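Local coordinates for protein ATP phosphoribosyltransferase regulatory subunit (Bacillus halodurans, PDB 3OD1) that is probably required, together with HisG, for the first step of histidine biosynthesis and may allow feedback regulation of ATP phosphoribosyltransferase activity by histidine, at residues B[168-173]-B[267-272]. Numbering follows the deposited sequence.
Sequences VGYVNA and FDLTLV
D268 OD1 is gripped by the backbone N and hydroxyl of T270, and this helps to hold the turn that presents L269 to Y170 and V171. The arrangement is an Asx turn within a type I beta turn (D268 to L271), closed by L271 N bonding to D268 O at 3.0 Å. T270 OG1 donates to D268 OD1 over 2.6 Å on the syn side, whereas T270 N reaches D268 OD1 from above the carboxylate plane at 3.1 Å. R224 adds a salt bridge to OD1, a likely reason for D268 to stay ionised. The example illustrates how a turn can be pinned where a strand ends: in this class-II synthetase-like fold, strands 162-167 and 265-268 run parallel as neighbours, and helix 168-179 packs against the chain leaving the second. No hydrogen bond joins the two segments; the contact is mainly apolar, and buried. With CG anti to the backbone N (chi1 -178°), Y170 extends toward the turn and sets a ring face against L269 CD2, a CH-pi contact 4.0 Å from the centroid and 16° off the normal, while its OH bonds to A233 O. V171 CG1 meets V272 CG2 more loosely at 4.4 Å, beside L192. The other methyl of V171, CG2, lies 3.4 Å from L269 O.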
ATOM      1  N   VAL B 168      13.413  28.430  -9.526  1.00 39.85           N
ATOM      2  CA  VAL B 168      13.027  29.373  -8.483  1.00 41.49           C
ATOM      3  C   VAL B 168      14.016  30.535  -8.375  1.00 44.28           C
ATOM      4  O   VAL B 168      13.619  31.670  -8.110  1.00 39.97           O
ATOM      5  CB  VAL B 168      12.920  28.677  -7.109  1.00 42.95           C
ATOM      6  CG1 VAL B 168      12.862  29.708  -5.977  1.00 48.14           C
ATOM      7  CG2 VAL B 168      11.710  27.782  -7.074  1.00 37.34           C
ATOM      8  N   GLY B 169      15.298  30.242  -8.574  1.00 38.01           N
ATOM      9  CA  GLY B 169      16.334  31.248  -8.430  1.00 38.67           C
ATOM     10  C   GLY B 169      16.225  32.295  -9.523  1.00 43.48           C
ATOM     11  O   GLY B 169      16.368  33.499  -9.270  1.00 43.74           O
ATOM     12  N   TYR B 170      15.972  31.848 -10.749  1.00 39.06           N
ATOM     13  CA  TYR B 170      15.819  32.796 -11.839  1.00 42.75           C
ATOM     14  C   TYR B 170      14.646  33.751 -11.581  1.00 43.67           C
ATOM     15  O   TYR B 170      14.805  34.975 -11.631  1.00 45.45           O
ATOM     16  CB  TYR B 170      15.668  32.095 -13.188  1.00 44.49           C
ATOM     17  CG  TYR B 170      15.568  33.090 -14.319  1.00 47.67           C
ATOM     18  CD1 TYR B 170      16.714  33.611 -14.908  1.00 52.77           C
ATOM     19  CD2 TYR B 170      14.333  33.542 -14.769  1.00 47.16           C
ATOM     20  CE1 TYR B 170      16.640  34.540 -15.934  1.00 52.12           C
ATOM     21  CE2 TYR B 170      14.245  34.483 -15.804  1.00 45.36           C
ATOM     22  CZ  TYR B 170      15.409  34.973 -16.377  1.00 49.15           C
ATOM     23  OH  TYR B 170      15.345  35.894 -17.395  1.00 54.22           O
ATOM     24  N   VAL B 171      13.474  33.184 -11.307  1.00 42.55           N
ATOM     25  CA  VAL B 171      12.279  33.971 -11.016  1.00 42.29           C
ATOM     26  C   VAL B 171      12.534  34.973  -9.890  1.00 48.01           C
ATOM     27  O   VAL B 171      12.300  36.172 -10.049  1.00 49.88           O
ATOM     28  CB  VAL B 171      11.078  33.067 -10.632  1.00 52.12           C
ATOM     29  CG1 VAL B 171       9.881  33.909 -10.210  1.00 51.95           C
ATOM     30  CG2 VAL B 171      10.705  32.163 -11.791  1.00 53.01           C
ATOM     31  N   ASN B 172      13.018  34.488  -8.751  1.00 42.95           N
ATOM     32  CA  ASN B 172      13.248  35.376  -7.609  1.00 41.31           C
ATOM     33  C   ASN B 172      14.249  36.495  -7.911  1.00 48.68           C
ATOM     34  O   ASN B 172      14.013  37.652  -7.551  1.00 51.38           O
ATOM     35  CB  ASN B 172      13.653  34.587  -6.360  1.00 43.83           C
ATOM     36  CG  ASN B 172      12.522  33.707  -5.831  1.00 53.45           C
ATOM     37  OD1 ASN B 172      11.416  33.702  -6.374  1.00 56.11           O
ATOM     38  ND2 ASN B 172      12.799  32.963  -4.764  1.00 60.29           N
ATOM     39  N   ALA B 173      15.353  36.166  -8.578  1.00 49.17           N
ATOM     40  CA  ALA B 173      16.359  37.187  -8.904  1.00 52.14           C
ATOM     41  C   ALA B 173      15.777  38.292  -9.777  1.00 52.06           C
ATOM     42  O   ALA B 173      16.011  39.480  -9.530  1.00 58.88           O
ATOM     43  CB  ALA B 173      17.580  36.565  -9.579  1.00 49.86           C
ATOM     44  N   PHE B 267      11.690  24.163 -21.540  1.00 37.44           N
ATOM     45  CA  PHE B 267      11.868  25.114 -20.457  1.00 41.10           C
ATOM     46  C   PHE B 267      10.658  26.003 -20.277  1.00 46.11           C
ATOM     47  O   PHE B 267      10.074  26.478 -21.251  1.00 49.14           O
ATOM     48  CB  PHE B 267      13.131  25.939 -20.678  1.00 51.58           C
ATOM     49  CG  PHE B 267      14.381  25.117 -20.672  1.00 56.58           C
ATOM     50  CD1 PHE B 267      15.058  24.876 -19.486  1.00 55.91           C
ATOM     51  CD2 PHE B 267      14.862  24.558 -21.845  1.00 58.37           C
ATOM     52  CE1 PHE B 267      16.202  24.105 -19.473  1.00 54.72           C
ATOM     53  CE2 PHE B 267      16.009  23.791 -21.841  1.00 61.40           C
ATOM     54  CZ  PHE B 267      16.679  23.563 -20.653  1.00 60.14           C
ATOM     55  N   ASP B 268      10.269  26.203 -19.022  1.00 37.64           N
ATOM     56  CA  ASP B 268       9.186  27.119 -18.694  1.00 33.42           C
ATOM     57  C   ASP B 268       9.572  27.934 -17.476  1.00 39.51           C
ATOM     58  O   ASP B 268       9.282  27.556 -16.341  1.00 38.78           O
ATOM     59  CB  ASP B 268       7.880  26.367 -18.454  1.00 37.44           C
ATOM     60  CG  ASP B 268       6.735  27.295 -18.087  1.00 41.60           C
ATOM     61  OD1 ASP B 268       6.904  28.531 -18.182  1.00 42.65           O
ATOM     62  OD2 ASP B 268       5.663  26.787 -17.706  1.00 44.65           O
ATOM     63  N   LEU B 269      10.247  29.051 -17.722  1.00 34.53           N
ATOM     64  CA  LEU B 269      10.768  29.856 -16.632  1.00 34.81           C
ATOM     65  C   LEU B 269       9.661  30.616 -15.910  1.00 37.90           C
ATOM     66  O   LEU B 269       9.932  31.349 -14.974  1.00 36.34           O
ATOM     67  CB  LEU B 269      11.872  30.800 -17.125  1.00 42.30           C
ATOM     68  CG  LEU B 269      13.276  30.180 -17.124  1.00 49.99           C
ATOM     69  CD1 LEU B 269      13.277  28.850 -17.839  1.00 55.16           C
ATOM     70  CD2 LEU B 269      14.320  31.122 -17.738  1.00 47.04           C
ATOM     71  N   THR B 270       8.405  30.431 -16.320  1.00 43.53           N
ATOM     72  CA  THR B 270       7.306  31.021 -15.553  1.00 39.69           C
ATOM     73  C   THR B 270       6.869  30.079 -14.427  1.00 41.12           C
ATOM     74  O   THR B 270       6.030  30.429 -13.595  1.00 41.64           O
ATOM     75  CB  THR B 270       6.081  31.350 -16.430  1.00 35.75           C
ATOM     76  OG1 THR B 270       5.407  30.143 -16.784  1.00 40.53           O
ATOM     77  CG2 THR B 270       6.513  32.101 -17.689  1.00 32.60           C
ATOM     78  N   LEU B 271       7.459  28.891 -14.398  1.00 37.60           N
ATOM     79  CA  LEU B 271       6.986  27.837 -13.505  1.00 35.77           C
ATOM     80  C   LEU B 271       7.270  28.162 -12.044  1.00 40.60           C
ATOM     81  O   LEU B 271       8.421  28.319 -11.649  1.00 40.02           O
ATOM     82  CB  LEU B 271       7.625  26.497 -13.882  1.00 42.53           C
ATOM     83  CG  LEU B 271       7.117  25.258 -13.141  1.00 45.80           C
ATOM     84  CD1 LEU B 271       5.647  24.980 -13.479  1.00 44.83           C
ATOM     85  CD2 LEU B 271       7.987  24.061 -13.475  1.00 41.50           C
ATOM     86  N   VAL B 272       6.206  28.276 -11.254  1.00 37.95           N
ATOM     87  CA  VAL B 272       6.313  28.437  -9.811  1.00 37.56           C
ATOM     88  C   VAL B 272       5.458  27.346  -9.165  1.00 41.06           C
ATOM     89  O   VAL B 272       4.229  27.376  -9.263  1.00 36.80           O
ATOM     90  CB  VAL B 272       5.793  29.818  -9.357  1.00 42.28           C
ATOM     91  CG1 VAL B 272       5.703  29.892  -7.815  1.00 40.43           C
ATOM     92  CG2 VAL B 272       6.662  30.951  -9.924  1.00 43.56           C
TER